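Local coordinates for protein fructose-bisphosphate aldolase (Plasmodium falciparum, PDB 4TR9) that belongs to the class I fructose-bisphosphate aldolases, a family of TIM-barrel proteins, and assembles here from four copies of the chain, at residues 88-93 / 140-145; 156-159 / 164-167; 266-271 / 300-305; 285-290 / 306-311. One frame throughout, in Å; residues are numbered along the deposited sequence. Where two conformers were deposited one is given.

Contact 1 (88-93 / 140-145); sequences TLFQKN and CKEYYK
The methyl CD2 of Leu-89 reaches toward the ring of Tyr-143, lying 3.6 Å from Tyr-143 CD1 in an oblique approach. A first torsion of -179°, which sets Leu-89 CG opposite the backbone N, extends the branched end toward the helix. Next to it the ring of Phe-90 meets the same tyrosine at the rim: Phe-90 CE2 and Tyr-143 CE1 are 4.2 Å apart, each near the plane of the other ring, an edge-to-edge meeting rather than a stack. In this way the end of the short helix 86-89, which follows barrel strand 79-84 of the TIM barrel, and the loop just beyond it are packed on helix 136-146, which precedes strand 150-157, with Leu-89 and Phe-90 also touching Ala-146 of the longer helix. The outer part of the contact is less apolar. Glu-142 stretches beyond CG until its OE2 stands 3.4 Å from Phe-90 CZ, and its CG lies 3.8 Å from the same carbon; the ring and carboxylate planes are 41° apart, so the two groups do not lie flat on each other. Leu-89 and Tyr-143 are buried, whereas Phe-90 and Glu-142 sit at the solvent-exposed border.

Contact 2 (156-159 / 164-167); sequences VLVI and GKPT
The loop that follows barrel strand 150-157 turns back on the end of that strand before entering helix 168-187, and here Val-158 meets the Lys-165–Pro-166 pair. Val-158 O lies over the link between those residues, 3.1 Å from Lys-165 C and 3.2 Å from Lys-165 CB. The proline nitrogen is equally near but carries no hydrogen to give, so this is contact without a hydrogen bond. The peptide before Pro-166 is cis. One residue on, Ile-159 CA makes a CH···O contact of 3.5 Å with Lys-165 O, at 147° about the hydrogen. Gly-164 and Lys-165 together face Asp-160 in a G1 beta bulge, the tight return within this beta-to-alpha connection of the TIM barrel. On the apolar side, Leu-157 CD2 rests 3.9 Å from Pro-166 CB, the two side chains crossing at about a right angle; both also touch Ile-171 of helix 168-187. Lys-165 starts toward Val-158, but its extended chain carries NZ off to a salt bridge with Asp-125. Thr-167 takes the N-cap position of the helix, while Pro-166 O accepts a hydrogen bond from Tyr-7 OH of the third subunit.

Contact 3 (266-271 / 300-305); sequences RTVPPA and HPWALT
The indole of Trp-302 points its N-H at the backbone of Val-268: NE1 donates to Val-268 O across 3.0 Å, with an angle of 143° at the hydrogen. The bond is bent in a second sense as well, because the donor stands 56° out of the carbonyl plane, above it and not on a lone pair. The acceptor, in turn, is only modestly tilted from the plane of the indole. Pro-269 O also lies at the ring edge, 3.6 Å from Trp-302 NE1, without forming a second hydrogen bond.

Apolar contacts accompany this polar point. Val-268 CG1 lies 4.0 Å from Trp-302 CD1, its side chain running obliquely to the indole, and Pro-270 CA is 3.7 Å from Trp-302 CD1. A first torsion of -4° nearly eclipses Trp-302 CG with its backbone N, an unusual setting that accompanies the reach of the indole toward 266-271. From its own segment, Pro-301 CB lies over the centre of one indole face.

Farther out, Leu-264 and Arg-265 of helix 253-267 touch Trp-302, while Phe-221 of helix 206-226 packs against Val-268. Pro-270 of the third subunit packs on Trp-302, and Arg-266 NE forms a salt bridge with Glu-232 of that subunit, so the contact borders a subunit interface.

The tryptophan thus ties the exit of helix 253-267 to the approach to strand 303-308, which pairs in parallel with strand 274-277 in the TIM barrel.

Contact 4 (285-290 / 306-311); sequences EEASVN and FSYGRA
Apolar contact centres on Ala-287, whose CB points toward the other segment and meets two groups at once. It lies 3.7 Å from Ala-311 CB, methyl against methyl, where helix 284-295 comes close to the first turn of helix 310-320; Ala-311 lies two residues past Gly-309, the N-cap of that helix. The same methyl sits over one face of the Tyr-308 ring, 4.1 Å from Tyr-308 CZ. Phe-306 CB, from the same strand as the tyrosine, lies over the centre of a ring face, 3.4 Å above the plane. Leu-291 of helix 284-295 and Met-240 also touch the tyrosine. With CG turned opposite the carbonyl carbon and beside the backbone N (chi1 -66°), Tyr-308 extends its ring toward helix 284-295.

Direct polar contact comes from the far end of that ring. Tyr-308 OH donates a weak hydrogen bond to Ala-287 O at 2.7 Å, so one alanine supplies both a methyl to the ring and a carbonyl to the hydroxyl.

Water provides a second polar link. One molecule is 2.7 Å from Ser-288 OG and 2.9 Å from Ala-311 O, joining the helix side chain to the backbone of the first turn of helix 310-320. Ser-288 OG is also hydrogen-bonded to Asn-341 OD1 of helix 327-346, which brings the C-terminal helix into the same network.

Together these interactions seat helix 284-295 against strand 303-308 and the start of helix 310-320, within the beta-alpha-beta unit of strand 274-277, helix 284-295 and strand 303-308, the repeating right-handed crossover of a TIM barrel.

Contacts 3 and 4 are the most closely related: both use strand 303-308, their segments alternate along the chain, and their centres are 19 Å apart. Contact 2 belongs to the same barrel sheet through strand 150-157, its centre 23 Å from that of contact 4, and like contact 3 it touches the third subunit. Contact 1 lies across the chain's centre from the other three, 34 Å from contact 2 between centres. The bound N'-[(E)-(2,4-dichlorophenyl)methylidene]-3,4-dihydroxybenzohydrazide lies about 9 Å from the Tyr-308 side chain, about 10 Å from that of Val-158 and about 13 Å from that of Tyr-143; the pocket residue Lys-237 makes a weak hydrogen bond to Ser-307 OG, in segment 306-311 of contact 4.

Contact 1 (88-93 / 140-145)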
loop_
_atom_site.group_PDB
_atom_site.type_symbol
_atom_site.label_atom_id
_atom_site.label_comp_id
_atom_site.label_asym_id
_atom_site.label_seq_id
_atom_site.Cartn_x
_atom_site.Cartn_y
_atom_site.Cartn_z
ATOM N N THR A 88 26.233 -1.956 29.589
ATOM C CA THR A 88 27.412 -2.793 29.385
ATOM C C THR A 88 28.429 -2.137 28.452
ATOM O O THR A 88 29.637 -2.292 28.630
ATOM C CB THR A 88 27.020 -4.172 28.816
ATOM O OG1 THR A 88 26.001 -4.757 29.636
ATOM C CG2 THR A 88 28.223 -5.101 28.772
ATOM N N LEU A 89 27.929 -1.399 27.465
ATOM C CA LEU A 89 28.782 -0.742 26.479
ATOM C C LEU A 89 29.761 0.239 27.125
ATOM O O LEU A 89 30.905 0.364 26.688
ATOM C CB LEU A 89 27.925 -0.019 25.438
ATOM C CG LEU A 89 28.671 0.698 24.310
ATOM C CD1 LEU A 89 29.510 -0.287 23.513
ATOM C CD2 LEU A 89 27.694 1.429 23.405
ATOM N N PHE A 90 29.308 0.929 28.167
ATOM C CA PHE A 90 30.145 1.901 28.862
ATOM C C PHE A 90 30.563 1.394 30.238
ATOM O O PHE A 90 30.670 2.172 31.187
ATOM C CB PHE A 90 29.410 3.237 29.009
ATOM C CG PHE A 90 28.903 3.799 27.713
ATOM C CD1 PHE A 90 29.694 4.640 26.949
ATOM C CD2 PHE A 90 27.629 3.494 27.263
ATOM C CE1 PHE A 90 29.228 5.162 25.758
ATOM C CE2 PHE A 90 27.156 4.011 26.072
ATOM C CZ PHE A 90 27.957 4.846 25.318
ATOM N N GLN A 91 30.803 0.092 30.344
ATOM C CA GLN A 91 31.097 -0.520 31.635
ATOM C C GLN A 91 32.491 -1.144 31.673
ATOM O O GLN A 91 33.030 -1.547 30.644
ATOM C CB GLN A 91 30.039 -1.576 31.967
ATOM C CG GLN A 91 29.939 -1.924 33.443
ATOM C CD GLN A 91 28.814 -2.896 33.732
ATOM O OE1 GLN A 91 28.432 -3.695 32.877
ATOM N NE2 GLN A 91 28.272 -2.828 34.943
ATOM N N LYS A 92 33.067 -1.215 32.870
ATOM C CA LYS A 92 34.385 -1.810 33.052
ATOM C C LYS A 92 34.352 -2.873 34.149
ATOM O O LYS A 92 33.597 -2.760 35.115
ATOM C CB LYS A 92 35.421 -0.722 33.369
ATOM C CG LYS A 92 36.198 -0.923 34.661
ATOM C CD LYS A 92 35.578 -0.161 35.822
ATOM C CE LYS A 92 35.715 1.340 35.631
ATOM N NZ LYS A 92 37.142 1.759 35.557
ATOM N N ASN A 93 35.169 -3.912 33.989
ATOM C CA ASN A 93 35.209 -5.015 34.950
ATOM C C ASN A 93 36.032 -4.708 36.201
ATOM O O ASN A 93 36.261 -3.546 36.538
ATOM C CB ASN A 93 35.753 -6.280 34.277
ATOM C CG ASN A 93 37.105 -6.062 33.614
ATOM O OD1 ASN A 93 37.815 -5.103 33.915
ATOM N ND2 ASN A 93 37.465 -6.962 32.707
ATOM N N CYS A 140 23.099 6.654 18.085
ATOM C CA CYS A 140 23.927 5.895 17.154
ATOM C C CYS A 140 25.331 6.483 17.063
ATOM O O CYS A 140 26.320 5.748 17.057
ATOM C CB CYS A 140 23.282 5.854 15.765
ATOM S SG CYS A 140 21.817 4.802 15.637
ATOM N N LYS A 141 25.412 7.808 16.990
ATOM C CA LYS A 141 26.699 8.493 16.945
ATOM C C LYS A 141 27.476 8.258 18.235
ATOM O O LYS A 141 28.702 8.147 18.223
ATOM C CB LYS A 141 26.504 9.992 16.710
ATOM C CG LYS A 141 25.855 10.329 15.379
ATOM C CD LYS A 141 25.733 11.832 15.187
ATOM C CE LYS A 141 25.082 12.166 13.854
ATOM N NZ LYS A 141 24.967 13.635 13.644
ATOM N N GLU A 142 26.748 8.181 19.343
ATOM C CA GLU A 142 27.343 7.914 20.646
ATOM C C GLU A 142 27.853 6.480 20.736
ATOM O O GLU A 142 28.952 6.230 21.230
ATOM C CB GLU A 142 26.328 8.181 21.759
ATOM C CG GLU A 142 26.806 7.803 23.150
ATOM C CD GLU A 142 25.701 7.890 24.187
ATOM O OE1 GLU A 142 24.554 8.210 23.809
ATOM O OE2 GLU A 142 25.979 7.637 25.378
ATOM N N TYR A 143 27.046 5.542 20.250
ATOM C CA TYR A 143 27.382 4.124 20.315
ATOM C C TYR A 143 28.567 3.776 19.418
ATOM O O TYR A 143 29.405 2.948 19.780
ATOM C CB TYR A 143 26.168 3.274 19.934
ATOM C CG TYR A 143 25.011 3.386 20.903
ATOM C CD1 TYR A 143 25.223 3.716 22.235
ATOM C CD2 TYR A 143 23.705 3.163 20.484
ATOM C CE1 TYR A 143 24.168 3.818 23.124
ATOM C CE2 TYR A 143 22.644 3.264 21.365
ATOM C CZ TYR A 143 22.881 3.592 22.683
ATOM O OH TYR A 143 21.829 3.694 23.563
ATOM N N TYR A 144 28.632 4.410 18.251
ATOM C CA TYR A 144 29.720 4.169 17.307
ATOM C C TYR A 144 31.063 4.564 17.904
ATOM O O TYR A 144 32.043 3.827 17.796
ATOM C CB TYR A 144 29.484 4.933 16.002
ATOM C CG TYR A 144 30.507 4.638 14.927
ATOM C CD1 TYR A 144 30.328 3.580 14.046
ATOM C CD2 TYR A 144 31.649 5.418 14.792
ATOM C CE1 TYR A 144 31.259 3.305 13.062
ATOM C CE2 TYR A 144 32.586 5.150 13.812
ATOM C CZ TYR A 144 32.386 4.093 12.950
ATOM O OH TYR A 144 33.313 3.820 11.971
ATOM N N LYS A 145 31.101 5.733 18.536
ATOM C CA LYS A 145 32.328 6.238 19.134
ATOM C C LYS A 145 32.699 5.410 20.360
ATOM O O LYS A 145 33.855 5.388 20.783
ATOM C CB LYS A 145 32.175 7.714 19.510
ATOM C CG LYS A 145 33.485 8.485 19.541
ATOM C CD LYS A 145 33.256 9.960 19.833
ATOM C CE LYS A 145 32.841 10.182 21.278
ATOM N NZ LYS A 145 33.918 9.787 22.229
#

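Contact 2 (156-159 / 164-167)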
loop_
_atom_site.group_PDB
_atom_site.type_symbol
_atom_site.label_atom_id
_atom_site.label_comp_id
_atom_site.label_asym_id
_atom_site.label_seq_id
_atom_site.Cartn_x
_atom_site.Cartn_y
_atom_site.Cartn_z
ATOM N N VAL A 156 7.716 -7.545 18.148
ATOM C CA VAL A 156 7.018 -8.778 18.494
ATOM C C VAL A 156 5.649 -8.890 17.829
ATOM O O VAL A 156 4.831 -7.974 17.907
ATOM C CB VAL A 156 6.846 -8.901 20.022
ATOM C CG1 VAL A 156 5.921 -10.053 20.371
ATOM C CG2 VAL A 156 8.199 -9.073 20.694
ATOM N N LEU A 157 5.412 -10.021 17.170
ATOM C CA LEU A 157 4.104 -10.326 16.598
ATOM C C LEU A 157 3.538 -11.599 17.222
ATOM O O LEU A 157 4.286 -12.491 17.622
ATOM C CB LEU A 157 4.189 -10.480 15.077
ATOM C CG LEU A 157 4.670 -9.278 14.261
ATOM C CD1 LEU A 157 6.182 -9.304 14.083
ATOM C CD2 LEU A 157 3.965 -9.231 12.915
ATOM N N VAL A 158 2.215 -11.678 17.300
ATOM C CA VAL A 158 1.549 -12.820 17.913
ATOM C C VAL A 158 0.682 -13.553 16.895
ATOM O O VAL A 158 -0.038 -12.923 16.122
ATOM C CB VAL A 158 0.676 -12.382 19.110
ATOM C CG1 VAL A 158 -0.074 -13.567 19.698
ATOM C CG2 VAL A 158 1.531 -11.707 20.171
ATOM N N ILE A 159 0.761 -14.880 16.887
ATOM C CA ILE A 159 -0.110 -15.682 16.034
ATOM C C ILE A 159 -1.330 -16.163 16.810
ATOM O O ILE A 159 -1.220 -16.977 17.729
ATOM C CB ILE A 159 0.621 -16.900 15.441
ATOM C CG1 ILE A 159 1.667 -16.451 14.422
ATOM C CG2 ILE A 159 -0.370 -17.842 14.773
ATOM C CD1 ILE A 159 2.375 -17.597 13.728
ATOM N N GLY A 164 -7.404 -13.372 14.526
ATOM C CA GLY A 164 -6.837 -12.812 13.314
ATOM C C GLY A 164 -5.475 -12.173 13.514
ATOM O O GLY A 164 -5.076 -11.293 12.751
ATOM N N LYS A 165 -4.758 -12.617 14.542
ATOM C CA LYS A 165 -3.421 -12.104 14.817
ATOM C C LYS A 165 -2.366 -12.866 14.020
ATOM O O LYS A 165 -2.437 -14.090 13.903
ATOM C CB LYS A 165 -3.112 -12.187 16.313
ATOM C CG LYS A 165 -4.005 -11.329 17.190
ATOM C CD LYS A 165 -3.581 -11.420 18.648
ATOM C CE LYS A 165 -4.474 -10.575 19.536
ATOM N NZ LYS A 165 -4.060 -10.640 20.964
ATOM N N PRO A 166 -1.373 -12.145 13.472
ATOM C CA PRO A 166 -1.232 -10.687 13.566
ATOM C C PRO A 166 -2.079 -9.935 12.541
ATOM O O PRO A 166 -2.136 -10.328 11.376
ATOM C CB PRO A 166 0.257 -10.470 13.299
ATOM C CG PRO A 166 0.621 -11.581 12.379
ATOM C CD PRO A 166 -0.222 -12.763 12.791
ATOM N N THR A 167 -2.731 -8.864 12.982
ATOM C CA THR A 167 -3.545 -8.041 12.096
ATOM C C THR A 167 -2.663 -7.180 11.199
ATOM O O THR A 167 -1.469 -7.032 11.455
ATOM C CB THR A 167 -4.501 -7.131 12.888
ATOM O OG1 THR A 167 -3.740 -6.206 13.673
ATOM C CG2 THR A 167 -5.388 -7.959 13.805
#

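Contact 3 (266-271 / 300-305)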
loop_
_atom_site.group_PDB
_atom_site.type_symbol
_atom_site.label_atom_id
_atom_site.label_comp_id
_atom_site.label_asym_id
_atom_site.label_seq_id
_atom_site.Cartn_x
_atom_site.Cartn_y
_atom_site.Cartn_z
ATOM N N ARG A 266 11.410 -17.734 -0.247
ATOM C CA ARG A 266 10.265 -17.088 -0.878
ATOM C C ARG A 266 10.196 -15.590 -0.590
ATOM O O ARG A 266 9.464 -14.863 -1.260
ATOM C CB ARG A 266 8.961 -17.748 -0.420
ATOM C CG ARG A 266 8.687 -19.115 -1.025
ATOM C CD ARG A 266 7.392 -19.694 -0.471
ATOM N NE ARG A 266 7.053 -20.983 -1.069
ATOM C CZ ARG A 266 6.003 -21.715 -0.713
ATOM N NH1 ARG A 266 5.768 -22.875 -1.309
ATOM N NH2 ARG A 266 5.189 -21.289 0.244
ATOM N N THR A 267 10.953 -15.126 0.400
ATOM C CA THR A 267 10.794 -13.754 0.874
ATOM C C THR A 267 12.083 -12.933 0.926
ATOM O O THR A 267 12.053 -11.719 0.721
ATOM C CB THR A 267 10.161 -13.735 2.281
ATOM O OG1 THR A 267 10.950 -14.532 3.172
ATOM C CG2 THR A 267 8.744 -14.288 2.241
ATOM N N VAL A 268 13.210 -13.585 1.201
ATOM C CA VAL A 268 14.457 -12.865 1.459
ATOM C C VAL A 268 15.388 -12.792 0.248
ATOM O O VAL A 268 15.933 -13.808 -0.181
ATOM C CB VAL A 268 15.240 -13.506 2.625
ATOM C CG1 VAL A 268 16.517 -12.729 2.890
ATOM C CG2 VAL A 268 14.378 -13.568 3.876
ATOM N N PRO A 269 15.581 -11.579 -0.296
ATOM C CA PRO A 269 16.500 -11.351 -1.418
ATOM C C PRO A 269 17.947 -11.681 -1.054
ATOM O O PRO A 269 18.372 -11.391 0.064
ATOM C CB PRO A 269 16.340 -9.853 -1.709
ATOM C CG PRO A 269 15.017 -9.487 -1.127
ATOM C CD PRO A 269 14.874 -10.346 0.090
ATOM N N PRO A 270 18.695 -12.280 -1.996
ATOM C CA PRO A 270 20.084 -12.719 -1.813
ATOM C C PRO A 270 21.056 -11.594 -1.456
ATOM O O PRO A 270 22.166 -11.883 -1.006
ATOM C CB PRO A 270 20.442 -13.315 -3.178
ATOM C CG PRO A 270 19.140 -13.714 -3.767
ATOM C CD PRO A 270 18.173 -12.664 -3.318
ATOM N N ALA A 271 20.653 -10.343 -1.658
ATOM C CA ALA A 271 21.500 -9.201 -1.319
ATOM C C ALA A 271 21.793 -9.169 0.175
ATOM O O ALA A 271 22.840 -8.686 0.604
ATOM C CB ALA A 271 20.848 -7.904 -1.756
ATOM N N HIS A 300 23.172 -22.301 1.290
ATOM C CA HIS A 300 22.101 -21.352 1.007
ATOM C C HIS A 300 22.638 -20.059 0.395
ATOM O O HIS A 300 23.815 -19.741 0.557
ATOM C CB HIS A 300 21.321 -21.046 2.291
ATOM C CG HIS A 300 20.737 -22.259 2.943
ATOM N ND1 HIS A 300 19.741 -23.011 2.362
ATOM C CD2 HIS A 300 21.009 -22.850 4.132
ATOM C CE1 HIS A 300 19.424 -24.015 3.161
ATOM N NE2 HIS A 300 20.180 -23.938 4.242
ATOM N N PRO A 301 21.775 -19.315 -0.321
ATOM C CA PRO A 301 22.145 -18.013 -0.891
ATOM C C PRO A 301 22.649 -17.025 0.159
ATOM O O PRO A 301 23.447 -16.143 -0.159
ATOM C CB PRO A 301 20.836 -17.520 -1.512
ATOM C CG PRO A 301 20.100 -18.761 -1.848
ATOM C CD PRO A 301 20.431 -19.736 -0.756
ATOM N N TRP A 302 22.174 -17.169 1.392
ATOM C CA TRP A 302 22.651 -16.353 2.502
ATOM C C TRP A 302 23.161 -17.244 3.628
ATOM O O TRP A 302 22.841 -18.429 3.683
ATOM C CB TRP A 302 21.545 -15.434 3.029
ATOM C CG TRP A 302 20.261 -15.481 2.251
ATOM C CD1 TRP A 302 19.760 -14.504 1.441
ATOM C CD2 TRP A 302 19.313 -16.554 2.220
ATOM N NE1 TRP A 302 18.560 -14.904 0.904
ATOM C CE2 TRP A 302 18.265 -16.161 1.365
ATOM C CE3 TRP A 302 19.252 -17.814 2.825
ATOM C CZ2 TRP A 302 17.168 -16.978 1.104
ATOM C CZ3 TRP A 302 18.163 -18.623 2.565
ATOM C CH2 TRP A 302 17.135 -18.202 1.712
ATOM N N ALA A 303 23.953 -16.667 4.525
ATOM C CA ALA A 303 24.433 -17.400 5.689
ATOM C C ALA A 303 23.326 -17.519 6.732
ATOM O O ALA A 303 22.829 -16.515 7.241
ATOM C CB ALA A 303 25.657 -16.721 6.282
ATOM N N LEU A 304 22.935 -18.750 7.040
ATOM C CA LEU A 304 21.894 -18.987 8.034
ATOM C C LEU A 304 22.510 -19.411 9.361
ATOM O O LEU A 304 22.613 -20.602 9.662
ATOM C CB LEU A 304 20.905 -20.044 7.539
ATOM C CG LEU A 304 20.182 -19.693 6.237
ATOM C CD1 LEU A 304 19.090 -20.700 5.930
ATOM C CD2 LEU A 304 19.606 -18.293 6.310
ATOM N N THR A 305 22.922 -18.423 10.150
ATOM C CA THR A 305 23.559 -18.683 11.433
ATOM C C THR A 305 22.639 -18.305 12.592
ATOM O O THR A 305 21.416 -18.358 12.463
ATOM C CB THR A 305 24.897 -17.927 11.555
ATOM O OG1 THR A 305 25.396 -18.041 12.894
ATOM C CG2 THR A 305 24.721 -16.458 11.202
#

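Contact 4 (285-290 / 306-311)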
loop_
_atom_site.group_PDB
_atom_site.type_symbol
_atom_site.label_atom_id
_atom_site.label_comp_id
_atom_site.label_asym_id
_atom_site.label_seq_id
_atom_site.Cartn_x
_atom_site.Cartn_y
_atom_site.Cartn_z
ATOM N N GLU A 285 19.780 -27.390 23.385
ATOM C CA GLU A 285 20.075 -28.469 22.452
ATOM C C GLU A 285 19.218 -28.383 21.193
ATOM O O GLU A 285 19.729 -28.495 20.079
ATOM C CB GLU A 285 19.879 -29.827 23.127
ATOM C CG GLU A 285 20.361 -31.004 22.296
ATOM C CD GLU A 285 21.858 -30.975 22.055
ATOM O OE1 GLU A 285 22.594 -30.464 22.926
ATOM O OE2 GLU A 285 22.301 -31.460 20.992
ATOM N N GLU A 286 17.916 -28.182 21.373
ATOM C CA GLU A 286 16.994 -28.107 20.244
ATOM C C GLU A 286 17.273 -26.889 19.368
ATOM O O GLU A 286 17.019 -26.911 18.165
ATOM C CB GLU A 286 15.545 -28.083 20.735
ATOM C CG GLU A 286 15.084 -29.395 21.354
ATOM C CD GLU A 286 13.645 -29.345 21.826
ATOM O OE1 GLU A 286 13.048 -28.248 21.804
ATOM O OE2 GLU A 286 13.110 -30.403 22.220
ATOM N N ALA A 287 17.799 -25.829 19.975
ATOM C CA ALA A 287 18.174 -24.634 19.228
ATOM C C ALA A 287 19.369 -24.923 18.327
ATOM O O ALA A 287 19.539 -24.293 17.283
ATOM C CB ALA A 287 18.485 -23.487 20.175
ATOM N N SER A 288 20.194 -25.879 18.742
ATOM C CA SER A 288 21.355 -26.286 17.960
ATOM C C SER A 288 20.967 -27.323 16.914
ATOM O O SER A 288 21.459 -27.295 15.785
ATOM C CB SER A 288 22.450 -26.846 18.871
ATOM O OG SER A 288 22.898 -25.867 19.792
ATOM N N VAL A 289 20.080 -28.236 17.297
ATOM C CA VAL A 289 19.613 -29.281 16.394
ATOM C C VAL A 289 18.826 -28.681 15.230
ATOM O O VAL A 289 19.048 -29.037 14.073
ATOM C CB VAL A 289 18.737 -30.313 17.133
ATOM C CG1 VAL A 289 18.092 -31.274 16.148
ATOM C CG2 VAL A 289 19.566 -31.072 18.159
ATOM N N ASN A 290 17.918 -27.762 15.543
ATOM C CA ASN A 290 17.106 -27.113 14.519
ATOM C C ASN A 290 17.944 -26.256 13.577
ATOM O O ASN A 290 17.725 -26.262 12.367
ATOM C CB ASN A 290 16.010 -26.263 15.163
ATOM C CG ASN A 290 14.974 -27.101 15.889
ATOM O OD1 ASN A 290 14.711 -28.243 15.515
ATOM N ND2 ASN A 290 14.384 -26.535 16.935
ATOM N N PHE A 306 23.228 -17.922 13.720
ATOM C CA PHE A 306 22.461 -17.712 14.943
ATOM C C PHE A 306 22.749 -16.379 15.628
ATOM O O PHE A 306 23.846 -15.831 15.519
ATOM C CB PHE A 306 22.731 -18.853 15.927
ATOM C CG PHE A 306 24.177 -18.983 16.328
ATOM C CD1 PHE A 306 24.656 -18.354 17.467
ATOM C CD2 PHE A 306 25.057 -19.735 15.566
ATOM C CE1 PHE A 306 25.985 -18.471 17.835
ATOM C CE2 PHE A 306 26.388 -19.855 15.929
ATOM C CZ PHE A 306 26.851 -19.224 17.066
ATOM N N SER A 307 21.745 -15.868 16.334
ATOM C CA SER A 307 21.917 -14.735 17.234
ATOM C C SER A 307 21.345 -15.117 18.591
ATOM O O SER A 307 20.413 -14.485 19.089
ATOM C CB SER A 307 21.232 -13.481 16.691
ATOM O OG SER A 307 21.389 -12.388 17.581
ATOM N N TYR A 308 21.909 -16.167 19.178
ATOM C CA TYR A 308 21.367 -16.757 20.394
ATOM C C TYR A 308 21.762 -15.997 21.652
ATOM O O TYR A 308 22.803 -15.339 21.700
ATOM C CB TYR A 308 21.819 -18.213 20.525
ATOM C CG TYR A 308 21.264 -19.139 19.467
ATOM C CD1 TYR A 308 20.115 -18.811 18.759
ATOM C CD2 TYR A 308 21.887 -20.347 19.182
ATOM C CE1 TYR A 308 19.606 -19.660 17.792
ATOM C CE2 TYR A 308 21.385 -21.201 18.220
ATOM C CZ TYR A 308 20.247 -20.853 17.528
ATOM O OH TYR A 308 19.750 -21.705 16.570
ATOM N N GLY A 309 20.916 -16.100 22.668
ATOM C CA GLY A 309 21.218 -15.574 23.984
ATOM C C GLY A 309 20.854 -16.612 25.026
ATOM O O GLY A 309 21.656 -16.942 25.896
ATOM N N ARG A 310 19.638 -17.136 24.926
ATOM C CA ARG A 310 19.181 -18.190 25.821
ATOM C C ARG A 310 19.926 -19.493 25.557
ATOM O O ARG A 310 20.308 -20.202 26.486
ATOM C CB ARG A 310 17.677 -18.411 25.664
ATOM C CG ARG A 310 17.108 -19.505 26.551
ATOM C CD ARG A 310 15.639 -19.740 26.253
ATOM N NE ARG A 310 14.956 -20.418 27.350
ATOM C CZ ARG A 310 14.295 -19.789 28.317
ATOM N NH1 ARG A 310 13.703 -20.483 29.279
ATOM N NH2 ARG A 310 14.227 -18.464 28.320
ATOM N N ALA A 311 20.137 -19.797 24.280
ATOM C CA ALA A 311 20.751 -21.060 23.878
ATOM C C ALA A 311 22.251 -21.102 24.159
ATOM O O ALA A 311 22.890 -22.138 23.983
ATOM C CB ALA A 311 20.490 -21.316 22.402
HETATM O O HOH W 1 22.497 -24.131 21.854
#